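Local coordinates for protein sgbp-b (PDB 7K44) that probably binds xyloglucan at the cell surface of the gut commensal Bacteroides uniformis, as a glycan-binding protein of a xyloglucan utilization locus, at residues Ile152-Met157 against Ala191-Gly196; Pro126-Val131 against Gly197-Pro202; Gly158-Asp163 against Met180-Gln185; Gln147-Ile152 against Asp174-Thr179; Thr39-Glu44 against Arg121-Pro126. All coordinates share one frame; numbering follows the deposited sequence.

Contact 1: residues Ile152-Met157 against Ala191-Gly196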
# COMPACT_ATOMS: atom_id res chain seq x y z
N ILE A 152 -0.84 -17.06 6.86
CA ILE A 152 0.42 -16.34 6.75
C ILE A 152 1.48 -17.00 7.62
O ILE A 152 1.23 -17.34 8.79
CB ILE A 152 0.24 -14.86 7.11
CG1 ILE A 152 -0.49 -14.14 5.99
CG2 ILE A 152 1.60 -14.20 7.37
CD1 ILE A 152 -0.73 -12.70 6.28
N VAL A 153 2.67 -17.18 7.06
CA VAL A 153 3.81 -17.70 7.79
C VAL A 153 4.78 -16.59 8.19
O VAL A 153 5.31 -16.59 9.30
CB VAL A 153 4.52 -18.79 6.95
CG1 VAL A 153 5.82 -19.21 7.59
CG2 VAL A 153 3.60 -19.99 6.77
N SER A 154 5.02 -15.64 7.29
CA SER A 154 5.99 -14.60 7.59
C SER A 154 5.77 -13.43 6.65
O SER A 154 5.23 -13.59 5.55
CB SER A 154 7.43 -15.11 7.45
OG SER A 154 7.70 -15.51 6.11
N ILE A 155 6.20 -12.26 7.10
CA ILE A 155 6.34 -11.08 6.26
C ILE A 155 7.75 -10.55 6.49
O ILE A 155 8.13 -10.25 7.62
CB ILE A 155 5.29 -10.00 6.58
CG1 ILE A 155 3.88 -10.60 6.48
CG2 ILE A 155 5.45 -8.81 5.63
CD1 ILE A 155 2.77 -9.62 6.77
N THR A 156 8.54 -10.48 5.41
CA THR A 156 9.96 -10.21 5.52
C THR A 156 10.37 -9.12 4.54
O THR A 156 9.71 -8.86 3.53
CB THR A 156 10.79 -11.47 5.27
OG1 THR A 156 10.55 -11.93 3.93
CG2 THR A 156 10.39 -12.57 6.25
N MET A 157 11.51 -8.49 4.86
CA MET A 157 12.08 -7.44 4.02
C MET A 157 13.58 -7.48 4.26
O MET A 157 14.06 -7.01 5.29
CB MET A 157 11.49 -6.08 4.39
CG MET A 157 11.23 -5.93 5.88
SD MET A 157 10.23 -4.50 6.29
CE MET A 157 8.69 -4.88 5.47
N ALA A 191 8.45 -9.61 1.11
CA ALA A 191 7.95 -10.95 0.83
C ALA A 191 6.89 -11.32 1.84
O ALA A 191 7.11 -11.20 3.05
CB ALA A 191 9.08 -11.97 0.86
N ILE A 192 5.73 -11.76 1.35
CA ILE A 192 4.70 -12.35 2.19
C ILE A 192 4.67 -13.84 1.88
O ILE A 192 4.47 -14.23 0.73
CB ILE A 192 3.32 -11.72 1.94
CG1 ILE A 192 3.33 -10.23 2.29
CG2 ILE A 192 2.26 -12.46 2.75
CD1 ILE A 192 2.02 -9.54 1.91
N THR A 193 4.89 -14.65 2.90
CA THR A 193 4.91 -16.10 2.74
C THR A 193 3.71 -16.68 3.47
O THR A 193 3.48 -16.37 4.65
CB THR A 193 6.21 -16.69 3.29
OG1 THR A 193 7.32 -16.21 2.52
CG2 THR A 193 6.18 -18.22 3.21
N THR A 194 2.95 -17.51 2.78
CA THR A 194 1.85 -18.25 3.36
C THR A 194 2.15 -19.74 3.20
O THR A 194 3.14 -20.13 2.56
CB THR A 194 0.54 -17.93 2.64
OG1 THR A 194 0.61 -18.39 1.29
CG2 THR A 194 0.26 -16.43 2.62
N MET A 195 1.27 -20.57 3.75
CA MET A 195 1.38 -22.01 3.51
C MET A 195 1.27 -22.35 2.02
O MET A 195 1.74 -23.41 1.61
CB MET A 195 0.35 -22.76 4.34
CG MET A 195 0.61 -22.68 5.84
SD MET A 195 2.19 -23.39 6.30
CE MET A 195 1.87 -25.14 6.04
N GLY A 196 0.68 -21.46 1.22
CA GLY A 196 0.53 -21.65 -0.21
C GLY A 196 1.67 -21.17 -1.08
O GLY A 196 1.67 -21.46 -2.28
O HOH W 1 8.19 -13.92 3.91

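Contact 2: residues Pro126-Val131 against Gly197-Pro202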
# COMPACT_ATOMS: atom_id res chain seq x y z
N PRO A 126 0.16 -16.67 -2.70
CA PRO A 126 -0.26 -15.28 -2.50
C PRO A 126 0.34 -14.39 -3.58
O PRO A 126 1.32 -14.74 -4.24
CB PRO A 126 0.33 -14.93 -1.13
CG PRO A 126 1.61 -15.76 -1.07
CD PRO A 126 1.29 -17.05 -1.83
N SER A 127 -0.27 -13.23 -3.76
CA SER A 127 0.24 -12.24 -4.68
C SER A 127 0.05 -10.87 -4.06
O SER A 127 -0.84 -10.67 -3.22
CB SER A 127 -0.46 -12.31 -6.05
OG SER A 127 -1.87 -12.32 -5.91
N ILE A 128 0.90 -9.93 -4.46
CA ILE A 128 0.84 -8.55 -3.99
C ILE A 128 0.61 -7.64 -5.19
O ILE A 128 1.36 -7.69 -6.17
CB ILE A 128 2.14 -8.16 -3.27
CG1 ILE A 128 2.27 -8.95 -1.97
CG2 ILE A 128 2.13 -6.65 -2.99
CD1 ILE A 128 3.69 -9.00 -1.42
N SER A 129 -0.43 -6.81 -5.11
CA SER A 129 -0.69 -5.85 -6.17
C SER A 129 -0.30 -4.42 -5.82
O SER A 129 0.05 -3.65 -6.71
CB SER A 129 -2.15 -5.89 -6.61
OG SER A 129 -3.02 -5.57 -5.54
N LYS A 130 -0.36 -4.04 -4.54
CA LYS A 130 -0.06 -2.67 -4.15
C LYS A 130 0.47 -2.66 -2.72
O LYS A 130 0.06 -3.48 -1.89
CB LYS A 130 -1.32 -1.80 -4.24
CG LYS A 130 -1.42 -0.99 -5.52
CD LYS A 130 -2.19 0.30 -5.29
CE LYS A 130 -3.64 0.04 -4.96
NZ LYS A 130 -4.46 1.27 -5.12
N VAL A 131 1.38 -1.73 -2.43
CA VAL A 131 1.92 -1.53 -1.09
C VAL A 131 1.82 -0.05 -0.75
O VAL A 131 2.00 0.81 -1.63
CB VAL A 131 3.38 -2.03 -0.94
CG1 VAL A 131 3.80 -2.03 0.52
CG2 VAL A 131 3.54 -3.41 -1.53
N GLY A 197 2.62 -20.40 -0.54
CA GLY A 197 3.73 -19.92 -1.33
C GLY A 197 4.15 -18.53 -0.89
O GLY A 197 3.83 -18.09 0.22
N THR A 198 4.88 -17.85 -1.77
CA THR A 198 5.51 -16.58 -1.45
C THR A 198 5.25 -15.57 -2.55
O THR A 198 5.33 -15.88 -3.75
CB THR A 198 7.02 -16.75 -1.25
OG1 THR A 198 7.26 -17.64 -0.15
CG2 THR A 198 7.69 -15.40 -0.96
N ALA A 199 4.92 -14.35 -2.14
CA ALA A 199 4.80 -13.21 -3.04
C ALA A 199 5.92 -12.24 -2.70
O ALA A 199 6.19 -11.99 -1.53
CB ALA A 199 3.46 -12.50 -2.86
N GLU A 200 6.57 -11.71 -3.74
CA GLU A 200 7.73 -10.85 -3.56
C GLU A 200 7.53 -9.54 -4.30
O GLU A 200 7.01 -9.51 -5.42
CB GLU A 200 9.00 -11.54 -4.08
CG GLU A 200 9.51 -12.66 -3.18
CD GLU A 200 10.69 -13.42 -3.77
OE1 GLU A 200 11.55 -12.78 -4.42
OE2 GLU A 200 10.75 -14.65 -3.59
N VAL A 201 7.96 -8.45 -3.67
CA VAL A 201 8.01 -7.12 -4.29
C VAL A 201 9.47 -6.68 -4.30
O VAL A 201 10.01 -6.32 -3.24
CB VAL A 201 7.15 -6.10 -3.53
CG1 VAL A 201 7.29 -4.71 -4.16
CG2 VAL A 201 5.70 -6.53 -3.49
N PRO A 202 10.14 -6.68 -5.44
CA PRO A 202 11.52 -6.20 -5.49
C PRO A 202 11.56 -4.67 -5.44
O PRO A 202 10.56 -3.99 -5.63
CB PRO A 202 12.02 -6.70 -6.84
CG PRO A 202 10.78 -6.72 -7.69
CD PRO A 202 9.65 -7.09 -6.77
O HOH W 2 3.24 -15.85 -5.79

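Contact 3: residues Gly158-Asp163 against Met180-Gln185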
# COMPACT_ATOMS: atom_id res chain seq x y z
N GLY A 158 14.31 -8.04 3.31
CA GLY A 158 15.74 -8.21 3.55
C GLY A 158 15.94 -9.13 4.74
O GLY A 158 15.34 -10.21 4.83
N ASN A 159 16.77 -8.70 5.69
CA ASN A 159 17.03 -9.47 6.90
C ASN A 159 16.14 -9.07 8.07
O ASN A 159 16.48 -9.34 9.22
CB ASN A 159 18.51 -9.37 7.28
CG ASN A 159 18.90 -7.96 7.68
OD1 ASN A 159 18.25 -6.99 7.29
ND2 ASN A 159 19.96 -7.84 8.47
N ARG A 160 14.99 -8.45 7.81
CA ARG A 160 14.03 -8.08 8.84
C ARG A 160 12.76 -8.91 8.68
O ARG A 160 12.35 -9.22 7.56
CB ARG A 160 13.65 -6.60 8.75
CG ARG A 160 14.82 -5.64 8.74
CD ARG A 160 15.36 -5.40 10.15
NE ARG A 160 16.52 -4.52 10.09
CZ ARG A 160 17.78 -4.94 10.10
NH1 ARG A 160 18.04 -6.24 10.20
NH2 ARG A 160 18.78 -4.06 10.03
N SER A 161 12.12 -9.23 9.80
CA SER A 161 10.87 -9.99 9.78
C SER A 161 9.84 -9.31 10.66
O SER A 161 10.16 -8.84 11.76
CB SER A 161 11.09 -11.44 10.26
OG SER A 161 9.97 -12.27 9.98
N VAL A 162 8.60 -9.27 10.18
CA VAL A 162 7.53 -8.53 10.83
C VAL A 162 7.03 -9.30 12.05
O VAL A 162 6.88 -10.53 12.02
CB VAL A 162 6.39 -8.31 9.82
CG1 VAL A 162 5.12 -7.84 10.50
CG2 VAL A 162 6.83 -7.34 8.73
N ASP A 163 6.78 -8.57 13.14
CA ASP A 163 6.11 -9.13 14.31
C ASP A 163 4.68 -9.50 13.93
O ASP A 163 3.85 -8.62 13.68
CB ASP A 163 6.12 -8.08 15.43
CG ASP A 163 5.45 -8.57 16.72
OD1 ASP A 163 4.78 -9.63 16.73
OD2 ASP A 163 5.58 -7.86 17.75
N MET A 180 5.59 -1.59 10.68
CA MET A 180 6.89 -1.65 10.06
C MET A 180 7.95 -1.88 11.13
O MET A 180 8.02 -1.13 12.11
CB MET A 180 7.17 -0.33 9.34
CG MET A 180 8.55 -0.24 8.73
SD MET A 180 8.72 -1.37 7.34
CE MET A 180 10.48 -1.20 7.08
N PRO A 181 8.78 -2.91 10.99
CA PRO A 181 9.84 -3.15 11.97
C PRO A 181 11.05 -2.25 11.75
O PRO A 181 10.98 -1.29 10.97
CB PRO A 181 10.21 -4.62 11.72
CG PRO A 181 9.93 -4.81 10.26
CD PRO A 181 8.74 -3.95 9.95
N ARG A 182 12.16 -2.54 12.43
CA ARG A 182 13.41 -1.85 12.18
C ARG A 182 13.73 -1.89 10.69
O ARG A 182 13.51 -2.90 10.02
CB ARG A 182 14.54 -2.54 12.95
CG ARG A 182 15.82 -1.74 13.02
CD ARG A 182 16.61 -2.11 14.25
NE ARG A 182 17.53 -3.21 13.98
CZ ARG A 182 17.28 -4.48 14.27
NH1 ARG A 182 16.13 -4.83 14.84
NH2 ARG A 182 18.18 -5.42 13.99
N ALA A 183 14.26 -0.78 10.19
CA ALA A 183 14.46 -0.61 8.76
C ALA A 183 15.47 -1.63 8.22
O ALA A 183 16.46 -1.94 8.88
CB ALA A 183 14.99 0.80 8.48
N PRO A 184 15.24 -2.15 7.01
CA PRO A 184 16.28 -2.92 6.32
C PRO A 184 17.52 -2.07 6.06
O PRO A 184 17.50 -0.84 6.17
CB PRO A 184 15.61 -3.28 4.98
CG PRO A 184 14.15 -3.08 5.21
CD PRO A 184 14.01 -2.01 6.22
N GLN A 185 18.61 -2.74 5.68
CA GLN A 185 19.88 -2.06 5.42
C GLN A 185 19.95 -1.42 4.04
O GLN A 185 20.83 -0.58 3.81
CB GLN A 185 21.04 -3.05 5.59

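Contact 4: residues Gln147-Ile152 against Asp174-Thr179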
# COMPACT_ATOMS: atom_id res chain seq x y z
N GLN A 147 -3.83 -10.96 -3.10
CA GLN A 147 -4.78 -12.06 -3.09
C GLN A 147 -4.18 -13.24 -2.35
O GLN A 147 -2.96 -13.43 -2.36
CB GLN A 147 -5.16 -12.51 -4.52
CG GLN A 147 -5.84 -11.44 -5.37
CD GLN A 147 -7.22 -11.08 -4.86
OE1 GLN A 147 -7.87 -11.87 -4.18
NE2 GLN A 147 -7.67 -9.87 -5.18
N ASN A 148 -5.05 -14.04 -1.73
CA ASN A 148 -4.66 -15.32 -1.12
C ASN A 148 -3.70 -15.16 0.05
O ASN A 148 -2.70 -15.88 0.16
CB ASN A 148 -4.17 -16.30 -2.18
CG ASN A 148 -5.24 -16.61 -3.19
OD1 ASN A 148 -6.29 -17.13 -2.83
ND2 ASN A 148 -5.01 -16.22 -4.43
N PHE A 149 -4.02 -14.24 0.95
CA PHE A 149 -3.25 -13.98 2.16
C PHE A 149 -3.60 -14.91 3.33
O PHE A 149 -3.28 -14.61 4.48
CB PHE A 149 -3.41 -12.52 2.60
CG PHE A 149 -2.76 -11.50 1.67
CD1 PHE A 149 -1.75 -11.86 0.80
CD2 PHE A 149 -3.18 -10.18 1.70
CE1 PHE A 149 -1.16 -10.91 -0.03
CE2 PHE A 149 -2.60 -9.22 0.88
CZ PHE A 149 -1.59 -9.58 0.01
N MET A 150 -4.27 -16.03 3.07
CA MET A 150 -4.62 -16.97 4.12
C MET A 150 -3.38 -17.70 4.63
O MET A 150 -2.43 -17.96 3.88
CB MET A 150 -5.55 -18.02 3.52
CG MET A 150 -5.00 -18.54 2.19
SD MET A 150 -6.21 -19.00 0.95
CE MET A 150 -6.91 -17.42 0.54
N ASP A 151 -3.40 -18.06 5.91
CA ASP A 151 -2.36 -18.90 6.52
C ASP A 151 -0.97 -18.28 6.36
O ASP A 151 -0.04 -18.89 5.82
CB ASP A 151 -2.41 -20.33 5.99
CG ASP A 151 -3.76 -20.98 6.17
OD1 ASP A 151 -4.37 -20.78 7.24
OD2 ASP A 151 -4.21 -21.67 5.24
N ILE A 152 -0.84 -17.06 6.86
CA ILE A 152 0.42 -16.34 6.75
C ILE A 152 1.48 -17.00 7.62
O ILE A 152 1.23 -17.34 8.79
CB ILE A 152 0.24 -14.86 7.11
CG1 ILE A 152 -0.49 -14.14 5.99
CG2 ILE A 152 1.60 -14.20 7.37
CD1 ILE A 152 -0.73 -12.70 6.28
N ASP A 174 -7.45 -10.43 1.01
CA ASP A 174 -6.93 -9.60 -0.07
C ASP A 174 -6.32 -8.29 0.42
O ASP A 174 -5.98 -7.43 -0.39
CB ASP A 174 -8.03 -9.29 -1.11
CG ASP A 174 -9.22 -8.58 -0.50
OD1 ASP A 174 -9.24 -8.39 0.73
OD2 ASP A 174 -10.13 -8.21 -1.26
N MET A 175 -6.19 -8.13 1.74
CA MET A 175 -5.63 -6.91 2.31
C MET A 175 -5.05 -7.26 3.67
O MET A 175 -5.63 -8.06 4.41
CB MET A 175 -6.71 -5.84 2.46
CG MET A 175 -6.17 -4.44 2.68
SD MET A 175 -6.91 -3.62 4.09
CE MET A 175 -6.10 -4.50 5.40
N LEU A 176 -3.91 -6.67 4.00
CA LEU A 176 -3.39 -6.84 5.34
C LEU A 176 -2.69 -5.56 5.77
O LEU A 176 -2.30 -4.73 4.94
CB LEU A 176 -2.48 -8.08 5.50
CG LEU A 176 -1.20 -8.19 4.68
CD1 LEU A 176 -0.09 -7.34 5.25
CD2 LEU A 176 -0.76 -9.64 4.60
N THR A 177 -2.56 -5.42 7.08
CA THR A 177 -1.74 -4.36 7.66
C THR A 177 -0.75 -4.97 8.63
O THR A 177 -0.99 -6.04 9.20
CB THR A 177 -2.59 -3.30 8.39
OG1 THR A 177 -3.30 -3.93 9.46
CG2 THR A 177 -3.56 -2.66 7.45
N PHE A 178 0.38 -4.29 8.81
CA PHE A 178 1.36 -4.68 9.81
C PHE A 178 2.12 -3.44 10.26
O PHE A 178 2.06 -2.39 9.62
CB PHE A 178 2.33 -5.77 9.29
CG PHE A 178 3.21 -5.33 8.14
CD1 PHE A 178 4.45 -4.75 8.38
CD2 PHE A 178 2.81 -5.53 6.82
CE1 PHE A 178 5.27 -4.35 7.32
CE2 PHE A 178 3.63 -5.14 5.75
CZ PHE A 178 4.86 -4.55 6.01
N THR A 179 2.84 -3.58 11.37
CA THR A 179 3.69 -2.51 11.86
C THR A 179 5.08 -2.66 11.26
O THR A 179 5.67 -3.75 11.31
CB THR A 179 3.78 -2.54 13.38
OG1 THR A 179 2.46 -2.38 13.92
CG2 THR A 179 4.70 -1.42 13.89

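Contact 5: residues Thr39-Glu44 against Arg121-Pro126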
# COMPACT_ATOMS: atom_id res chain seq x y z
N THR A 39 -11.61 -23.04 5.83
CA THR A 39 -11.05 -24.38 5.81
C THR A 39 -9.53 -24.28 5.81
O THR A 39 -8.96 -23.23 5.50
CB THR A 39 -11.50 -25.17 4.57
OG1 THR A 39 -11.17 -26.55 4.76
CG2 THR A 39 -10.83 -24.65 3.31
N THR A 40 -8.89 -25.39 6.17
CA THR A 40 -7.45 -25.53 6.10
C THR A 40 -7.07 -26.31 4.85
O THR A 40 -7.78 -27.24 4.45
CB THR A 40 -6.90 -26.24 7.34
OG1 THR A 40 -7.62 -27.46 7.57
CG2 THR A 40 -7.05 -25.35 8.57
N PHE A 41 -5.97 -25.92 4.24
CA PHE A 41 -5.53 -26.52 2.99
C PHE A 41 -4.35 -27.46 3.23
O PHE A 41 -3.58 -27.27 4.18
CB PHE A 41 -5.11 -25.43 2.00
CG PHE A 41 -6.25 -24.60 1.49
CD1 PHE A 41 -7.09 -25.09 0.50
CD2 PHE A 41 -6.50 -23.34 2.01
CE1 PHE A 41 -8.15 -24.34 0.03
CE2 PHE A 41 -7.57 -22.58 1.55
CZ PHE A 41 -8.39 -23.08 0.56
N PRO A 42 -4.20 -28.50 2.40
CA PRO A 42 -5.15 -28.87 1.35
C PRO A 42 -6.38 -29.53 1.95
O PRO A 42 -6.30 -30.06 3.06
CB PRO A 42 -4.37 -29.87 0.51
CG PRO A 42 -3.46 -30.52 1.50
CD PRO A 42 -3.05 -29.43 2.45
N VAL A 43 -7.50 -29.46 1.25
CA VAL A 43 -8.73 -30.06 1.73
C VAL A 43 -8.67 -31.55 1.38
O VAL A 43 -8.71 -31.92 0.20
CB VAL A 43 -9.96 -29.39 1.11
CG1 VAL A 43 -11.22 -30.01 1.68
CG2 VAL A 43 -9.93 -27.88 1.38
N GLU A 44 -8.56 -32.38 2.40
CA GLU A 44 -8.54 -33.83 2.26
C GLU A 44 -9.85 -34.40 2.78
O GLU A 44 -10.68 -33.70 3.37
CB GLU A 44 -7.38 -34.44 3.06
CG GLU A 44 -6.01 -33.82 2.79
CD GLU A 44 -5.38 -34.31 1.49
OE1 GLU A 44 -4.35 -33.74 1.07
OE2 GLU A 44 -5.93 -35.26 0.89
N ARG A 121 -9.39 -27.45 -3.95
CA ARG A 121 -8.87 -28.22 -2.83
C ARG A 121 -7.53 -27.73 -2.33
O ARG A 121 -7.17 -28.04 -1.19
CB ARG A 121 -8.68 -29.69 -3.22
CG ARG A 121 -9.92 -30.54 -3.19
CD ARG A 121 -9.53 -32.02 -3.21
NE ARG A 121 -8.24 -32.25 -3.85
CZ ARG A 121 -7.11 -32.52 -3.20
NH1 ARG A 121 -7.10 -32.60 -1.87
NH2 ARG A 121 -5.98 -32.71 -3.87
N THR A 122 -6.77 -27.02 -3.14
CA THR A 122 -5.42 -26.61 -2.77
C THR A 122 -5.32 -25.09 -2.79
O THR A 122 -6.04 -24.42 -3.54
CB THR A 122 -4.39 -27.21 -3.72
OG1 THR A 122 -4.75 -26.89 -5.07
CG2 THR A 122 -4.34 -28.72 -3.56
N ALA A 123 -4.43 -24.57 -1.96
CA ALA A 123 -4.22 -23.13 -1.87
C ALA A 123 -3.47 -22.62 -3.10
O ALA A 123 -2.57 -23.28 -3.62
CB ALA A 123 -3.42 -22.81 -0.62
N LEU A 124 -3.87 -21.45 -3.57
CA LEU A 124 -3.09 -20.71 -4.55
C LEU A 124 -1.99 -19.93 -3.83
O LEU A 124 -2.13 -19.60 -2.65
CB LEU A 124 -3.99 -19.72 -5.29
CG LEU A 124 -5.06 -20.35 -6.19
CD1 LEU A 124 -6.08 -19.31 -6.62
CD2 LEU A 124 -4.43 -21.01 -7.39
N PRO A 125 -0.88 -19.63 -4.51
CA PRO A 125 0.14 -18.80 -3.90
C PRO A 125 -0.38 -17.39 -3.67
O PRO A 125 -1.29 -16.93 -4.39
CB PRO A 125 1.28 -18.80 -4.94
CG PRO A 125 0.58 -19.03 -6.23
CD PRO A 125 -0.55 -19.97 -5.91
N PRO A 126 0.16 -16.67 -2.70
CA PRO A 126 -0.26 -15.28 -2.50
C PRO A 126 0.34 -14.39 -3.58
O PRO A 126 1.32 -14.74 -4.24
CB PRO A 126 0.33 -14.93 -1.13
CG PRO A 126 1.61 -15.76 -1.07
CD PRO A 126 1.29 -17.05 -1.83

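Contact 1: residues Ile152-Met157 against Ala191-Gly196
Ser154 and Thr193 stand next to each other on one face of an antiparallel strand pair, with Ser154 OG 3.4 Å from Thr193 CB. A chi1 of 63° tucks the serine hydroxyl between its own backbone N and carbonyl carbon, which brings it to a water lying 2.8 Å from Ser154 OG. The same water is 2.8 Å from Thr193 OG1 and donates a weak bond to Ala191 O, while Thr193 OG1 is also hydrogen-bonded to Thr198 on the following strand. Thr156 and Ala191 continue this face, the threonine OG1 resting against the alanine methyl. On the other face Ile155 meets Ile192, CG2 to CG1 at 4.2 Å, and both lean on Leu176 of the facing sheet.

Toward Ile152 the pairing slips by one residue. Thr193 O accepts two backbone bonds, from Val153 N at 2.7 Å and from Ser154 N at 3.1 Å, which makes a classic beta bulge. The extra residue turns Val153 toward the partner strand, where its CG2 meets Met195 SD at 3.7 Å, the two side chains at about a right angle and the methionine bent at chi2 and chi3. The Ile152 and Thr194 side chains part company here, crossing at a slant. Thr194 OG1 accepts from Gly196 N in an ST turn that starts the reversal into the next strand.

Hydroxyls and water thus populate one face and branched aliphatic groups the other, the division expected of a sheet in an immunoglobulin-like sandwich with one side wet and the other turned to the core.

Contact 2: residues Pro126-Val131 against Gly197-Pro202
Ile128 sets its two arms against two residues of the facing strand. Its CG2 touches Val201 CG2 at 3.6 Å, the side chains meeting at about a right angle, and its CD1 reaches Ala199 CB at 3.8 Å. With chi1 at -67° the CG2 branch lies anti to the backbone N, while the CG1-CD1 branch lies beside that N and reaches Val201 CG2 as well as Ala199 CB. At one end Pro126 lays its ring on the opposing backbone, CD 3.4 Å from Gly197 C, and its carbonyl O sits 3.4 Å from Ala199 CB. Gly197 (phi 145°) could hardly carry a side chain, since a CB would press on the carbonyl before it.

Protein hydrogen bonds do not cross here; a water does, donating to Pro126 O at 2.7 Å and to Thr198 O at 2.9 Å.

The next shell holds the two strands apart in separate sheets. Ala199 and Val201 are paired with Ile192 and Leu190, whereas Ser127 is paired with Gln147; Ile192 and Val144 also pack on Ile128. The strands 127-131 and 197-201 run 29° from parallel, each at the edge of its four-stranded sheet. Two edge strands joined by apolar side chains rather than backbone bonds fit the immunoglobulin-like sandwich of an IPT/TIG domain.

Contact 3: residues Gly158-Asp163 against Met180-Gln185
Pro181 meets Val162 first, its CD 4.1 Å from Val162 CG2, while its carbonyl O takes a hydrogen bond from Thr138. Arg182 follows and touches Arg160 twice. Its backbone O lies 3.1 Å from Arg160 CD, and its side chain, bent at chi3, brings its guanidinium flat over that of Arg160. The two planes are 24° apart with centres separated by 4.2 Å, and Arg182 NH2 sits over the centre of the Arg160 group. The charges would probably repel, Arg160 NH1 and Arg182 NH2 being 3.9 Å apart.

The 180-185 loop links strand 175-179 of one sheet to strand 188-194 of the other, a crossing between the layers of the immunoglobulin-like IPT/TIG fold, and Arg160 reaches it from the edge strand 160-161.

Ala183 supplies the acceptor: Arg160 NE donates to Ala183 O at 2.9 Å, and Arg160 NH2 adds a weak bond to the same oxygen. The NE donor stands 57° out of the carbonyl plane, so it comes in from above rather than on a lone pair. A turn at chi2 (-80°) folds the Arg160 chain over the loop to make this possible. A leucine in place of this arginine would probably leave Ala183 O without this donor and let the Arg182 side chain turn more freely. Pro184 comes next, its CG 4.4 Å from Arg160 CG, and beyond the contact it packs on Tyr205.

Contact 4: residues Gln147-Ile152 against Asp174-Thr179
Phe149 and Leu176 pack inside the immunoglobulin-like sandwich of the IPT/TIG domain, where the loop joining strands 141-147 and 152-157 closes over strand 175-179. The leucine CD2 methyl lies over one face of the phenyl ring, 4.1 Å from the ring centroid and 23° off the normal, a CH-pi contact. Leu176 holds its CG between its backbone N and carbonyl carbon (chi1 60°), a less common choice on a strand, and together with a chi2 of 78° this brings CD2 over the ring. Phe149 sends CG anti to its carbonyl carbon, which lays the ring across the start of the strand, CD2 3.6 Å from Met175 N. Behind the ring, 4.0 Å above its other face, is Gln147 N, so the phenyl is sandwiched between its own chain and the leucine. Replacing Phe149 by an alanine would probably open a gap beneath Leu176 CD2 and leave that methyl without its aromatic face.

Val169 and Ile192 also pack on Phe149 and Leu176. Further out, Gln147 and Asp174 lie alongside each other pointing the same way, and Asp174 OD1 has its hydrogen bond with Ser170 OG. The extended Ile152 side chain presses in from the loop's far end: its CD1 comes 3.5 Å from Leu176 CD2, tighter than usual for two carbons.

Contact 5: residues Thr39-Glu44 against Arg121-Pro126
Val43 and Arg121 hold each other by two hydrogen bonds at the base of the N-terminal beta-sandwich, where the 39-44 loop meets the chain running from strand 114-120 to strand 127-131. Val43 N donates to Arg121 O at 2.8 Å, nearly straight at 170° and in the carbonyl plane. In return Arg121 NH1 donates to Val43 O at 2.7 Å. That oxygen lies in the guanidinium plane, yet the donor stands 38° above the carbonyl plane. The arginine side chain, bent at chi3, brings NH1 back over the loop, while Arg121 NE is taken by a salt bridge to Asp102, leaving NE and NH1 with different partners. Glu44 OE2 remains 4.0 Å from Arg121 NH1, too far for a salt bridge, although its charge probably still favours the arginine.

Arg121 O is crowded by carbon as well: Pro42 CA makes a CH-O contact at 3.3 Å, and Phe41 CD1 brings the ring edge to it at 3.4 Å. A cis peptide between Phe41 and Pro42 shapes this turn, and Glu44 N finds its acceptor in Thr47 OG1. Thr39 CG2 and Ala123 CA flank the opposite faces of the Phe41 ring, and Ala123 CB touches Phe41 CG at 4.0 Å.

Overall arrangement
Contacts 1 to 4 fall within one IPT/TIG domain; contact 5 comes first along the chain, at the junction with the preceding sandwich. Contact 3 is nested within contact 1, and contacts 1 and 4 within contact 2; contact 4 interlocks with contacts 1 and 3. Contact 1 pairs two strands of one sheet; contact 2, its centre about 9 Å from that of contact 1, bridges the sheet to its partner. Contact 4 shares Ile152 with contact 1 and packs between the layers. Contact 3 lies far from contact 5, their centres about 28 Å apart. Pro126 ends the linker of contact 5 and packs in contact 2; chain continuity joins them, consistent with a domain between the N-terminal sandwich and the xyloglucan-binding domain.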